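PDB 4H17: hydrolase, isochorismatase family from Pseudomonas putida KT2440, which probably hydrolyses a small-molecule substrate as a member of the isochorismatase-like hydrolases, though its own substrate is not established. Local coordinates for residues Lys113-Leu118 with Tyr147-Thr152. Residues are numbered along the deposited sequence; the frame is centred on the assembly and turned at random. Where two conformers were deposited one is given.
Sequences KLHETL and YGYRCT. With SO4 (sulfate ion), chain D.
The Rossmann-like isochorismatase fold brings the start of helix 114-121 against the turn that joins helix 133-146 to strand 150-159, and here His115 stacks on Tyr147. The two rings lie face to face with centroids 3.8 Å apart and planes at 22°, His115 CE1 resting 3.3 Å from Tyr147 CD1 near the rim of the phenol rather than over its middle. A chi1 of -169° sets His115 CG opposite the backbone N and carries the imidazole across to the turn. Its NE2 lies 2.6 Å from a water that sits in the imidazole plane at the ring edge and donates to Tyr147 O; this water and the stack together probably restrain the turn of the ring. Tyr147 follows helix 133-146, which ends in a Schellman motif with Gly148 at C-prime, Tyr149 N bonding back to Ala144 O and Gly148 N to Lys145 O; two residues further on, the chain enters the parallel sheet beside strand 125-131. Tyr149 OH meets the edge of the imidazole at CD2 and also packs 3.3 Å from Leu118 CB. Leu118 CD1 sits over one face of the Tyr149 ring, 4.2 Å from its centroid and 18° off the normal, a CH-pi contact backed by Leu126. With an alanine in place of His115, one face of Tyr147 would probably lose its stacking partner and the bridging water its bond to NE2. At its far end Tyr147 OH donates to sulfate O4 (3.0 Å), an anion also hydrogen-bonded by Asn107 and Arg143 of the same chain and by Arg143 of the second subunit.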
loop_
_atom_site.group_PDB
_atom_site.type_symbol
_atom_site.label_atom_id
_atom_site.label_comp_id
_atom_site.label_asym_id
_atom_site.label_seq_id
_atom_site.Cartn_x
_atom_site.Cartn_y
_atom_site.Cartn_z
ATOM N N LYS A 113 14.594 -7.245 -11.155
ATOM C CA LYS A 113 14.660 -6.735 -12.535
ATOM C C LYS A 113 13.302 -6.680 -13.257
ATOM O O LYS A 113 13.223 -6.583 -14.506
ATOM C CB LYS A 113 15.684 -7.509 -13.364
ATOM C CG LYS A 113 17.102 -7.147 -12.966
ATOM C CD LYS A 113 18.168 -7.827 -13.814
ATOM C CE LYS A 113 19.516 -7.139 -13.647
ATOM N NZ LYS A 113 19.937 -7.043 -12.221
ATOM N N LEU A 114 12.210 -6.741 -12.478
ATOM C CA LEU A 114 10.888 -6.543 -13.059
ATOM C C LEU A 114 10.803 -5.233 -13.835
ATOM O O LEU A 114 10.211 -5.194 -14.925
ATOM C CB LEU A 114 9.797 -6.620 -11.980
ATOM C CG LEU A 114 8.360 -6.361 -12.439
ATOM C CD1 LEU A 114 7.892 -7.297 -13.536
ATOM C CD2 LEU A 114 7.380 -6.406 -11.255
ATOM N N HIS A 115 11.436 -4.183 -13.340
ATOM C CA HIS A 115 11.426 -2.910 -14.076
ATOM C C HIS A 115 12.060 -3.022 -15.482
ATOM O O HIS A 115 11.426 -2.656 -16.487
ATOM C CB HIS A 115 12.069 -1.810 -13.249
ATOM C CG HIS A 115 11.853 -0.464 -13.844
ATOM N ND1 HIS A 115 12.760 0.562 -13.728
ATOM C CD2 HIS A 115 10.825 0.018 -14.572
ATOM C CE1 HIS A 115 12.299 1.624 -14.371
ATOM N NE2 HIS A 115 11.124 1.323 -14.891
ATOM N N GLU A 116 13.257 -3.604 -15.551
ATOM C CA GLU A 116 13.994 -3.787 -16.799
ATOM C C GLU A 116 13.150 -4.616 -17.751
ATOM O O GLU A 116 13.053 -4.311 -18.944
ATOM C CB GLU A 116 15.328 -4.511 -16.477
ATOM C CG GLU A 116 16.305 -4.823 -17.613
ATOM C CD GLU A 116 17.642 -5.379 -17.109
ATOM O OE1 GLU A 116 17.850 -5.449 -15.874
ATOM O OE2 GLU A 116 18.503 -5.726 -17.939
ATOM N N THR A 117 12.509 -5.653 -17.212
ATOM C CA THR A 117 11.649 -6.508 -18.000
ATOM C C THR A 117 10.461 -5.729 -18.587
ATOM O O THR A 117 10.144 -5.811 -19.810
ATOM C CB THR A 117 11.152 -7.681 -17.178
ATOM O OG1 THR A 117 12.302 -8.467 -16.822
ATOM C CG2 THR A 117 10.155 -8.520 -17.952
ATOM N N LEU A 118 9.764 -4.986 -17.746
ATOM C CA LEU A 118 8.625 -4.213 -18.244
ATOM C C LEU A 118 9.058 -3.132 -19.258
ATOM O O LEU A 118 8.337 -2.906 -20.222
ATOM C CB LEU A 118 7.836 -3.607 -17.098
ATOM C CG LEU A 118 7.179 -4.590 -16.138
ATOM C CD1 LEU A 118 6.481 -3.800 -15.036
ATOM C CD2 LEU A 118 6.216 -5.453 -16.925
ATOM N N TYR A 147 7.072 4.188 -11.165
ATOM C CA TYR A 147 7.782 4.026 -12.449
ATOM C C TYR A 147 6.939 4.457 -13.646
ATOM O O TYR A 147 7.335 4.312 -14.796
ATOM C CB TYR A 147 8.195 2.582 -12.579
ATOM C CG TYR A 147 9.317 2.179 -11.694
ATOM C CD1 TYR A 147 10.559 2.832 -11.797
ATOM C CD2 TYR A 147 9.206 1.119 -10.820
ATOM C CE1 TYR A 147 11.628 2.467 -11.036
ATOM C CE2 TYR A 147 10.289 0.726 -10.043
ATOM C CZ TYR A 147 11.514 1.389 -10.169
ATOM O OH TYR A 147 12.621 1.065 -9.400
ATOM N N GLY A 148 5.783 5.015 -13.363
ATOM C CA GLY A 148 4.963 5.615 -14.409
ATOM C C GLY A 148 4.072 4.644 -15.155
ATOM O O GLY A 148 3.474 5.015 -16.156
ATOM N N TYR A 149 3.907 3.419 -14.660
ATOM C CA TYR A 149 2.956 2.520 -15.243
ATOM C C TYR A 149 1.515 2.820 -14.908
ATOM O O TYR A 149 1.205 3.406 -13.867
ATOM C CB TYR A 149 3.257 1.064 -14.843
ATOM C CG TYR A 149 4.610 0.659 -15.377
ATOM C CD1 TYR A 149 4.779 0.270 -16.685
ATOM C CD2 TYR A 149 5.724 0.667 -14.549
ATOM C CE1 TYR A 149 6.025 -0.073 -17.204
ATOM C CE2 TYR A 149 6.966 0.320 -15.043
ATOM C CZ TYR A 149 7.128 -0.033 -16.358
ATOM O OH TYR A 149 8.388 -0.372 -16.818
ATOM N N ARG A 150 0.638 2.443 -15.831
ATOM C CA ARG A 150 -0.788 2.537 -15.657
ATOM C C ARG A 150 -1.282 1.146 -15.332
ATOM O O ARG A 150 -1.188 0.250 -16.169
ATOM C CB ARG A 150 -1.439 2.987 -16.945
ATOM C CG ARG A 150 -1.218 4.442 -17.291
ATOM C CD ARG A 150 -2.074 4.817 -18.509
ATOM N NE ARG A 150 -1.669 4.134 -19.741
ATOM C CZ ARG A 150 -0.709 4.558 -20.568
ATOM N NH1 ARG A 150 -0.045 5.683 -20.321
ATOM N NH2 ARG A 150 -0.426 3.864 -21.664
ATOM N N CYS A 151 -1.828 0.966 -14.140
ATOM C CA CYS A 151 -2.227 -0.365 -13.659
ATOM C C CYS A 151 -3.731 -0.511 -13.746
ATOM O O CYS A 151 -4.468 0.395 -13.389
ATOM C CB CYS A 151 -1.786 -0.557 -12.221
ATOM S SG CYS A 151 -0.005 -0.808 -12.071
ATOM N N THR A 152 -4.159 -1.697 -14.180
ATOM C CA THR A 152 -5.550 -2.104 -14.107
ATOM C C THR A 152 -5.562 -3.378 -13.264
ATOM O O THR A 152 -4.967 -4.398 -13.658
ATOM C CB THR A 152 -6.159 -2.375 -15.482
ATOM O OG1 THR A 152 -6.169 -1.146 -16.223
ATOM C CG2 THR A 152 -7.557 -2.900 -15.334
HETATM S S SO4 D . 12.761 -1.162 -6.318
HETATM O O1 SO4 D . 13.208 -1.586 -4.982
HETATM O O2 SO4 D . 11.307 -1.157 -6.278
HETATM O O3 SO4 D . 13.234 -2.150 -7.302
HETATM O O4 SO4 D . 13.282 0.218 -6.607
HETATM O O HOH W 1 9.693 3.228 -15.983
#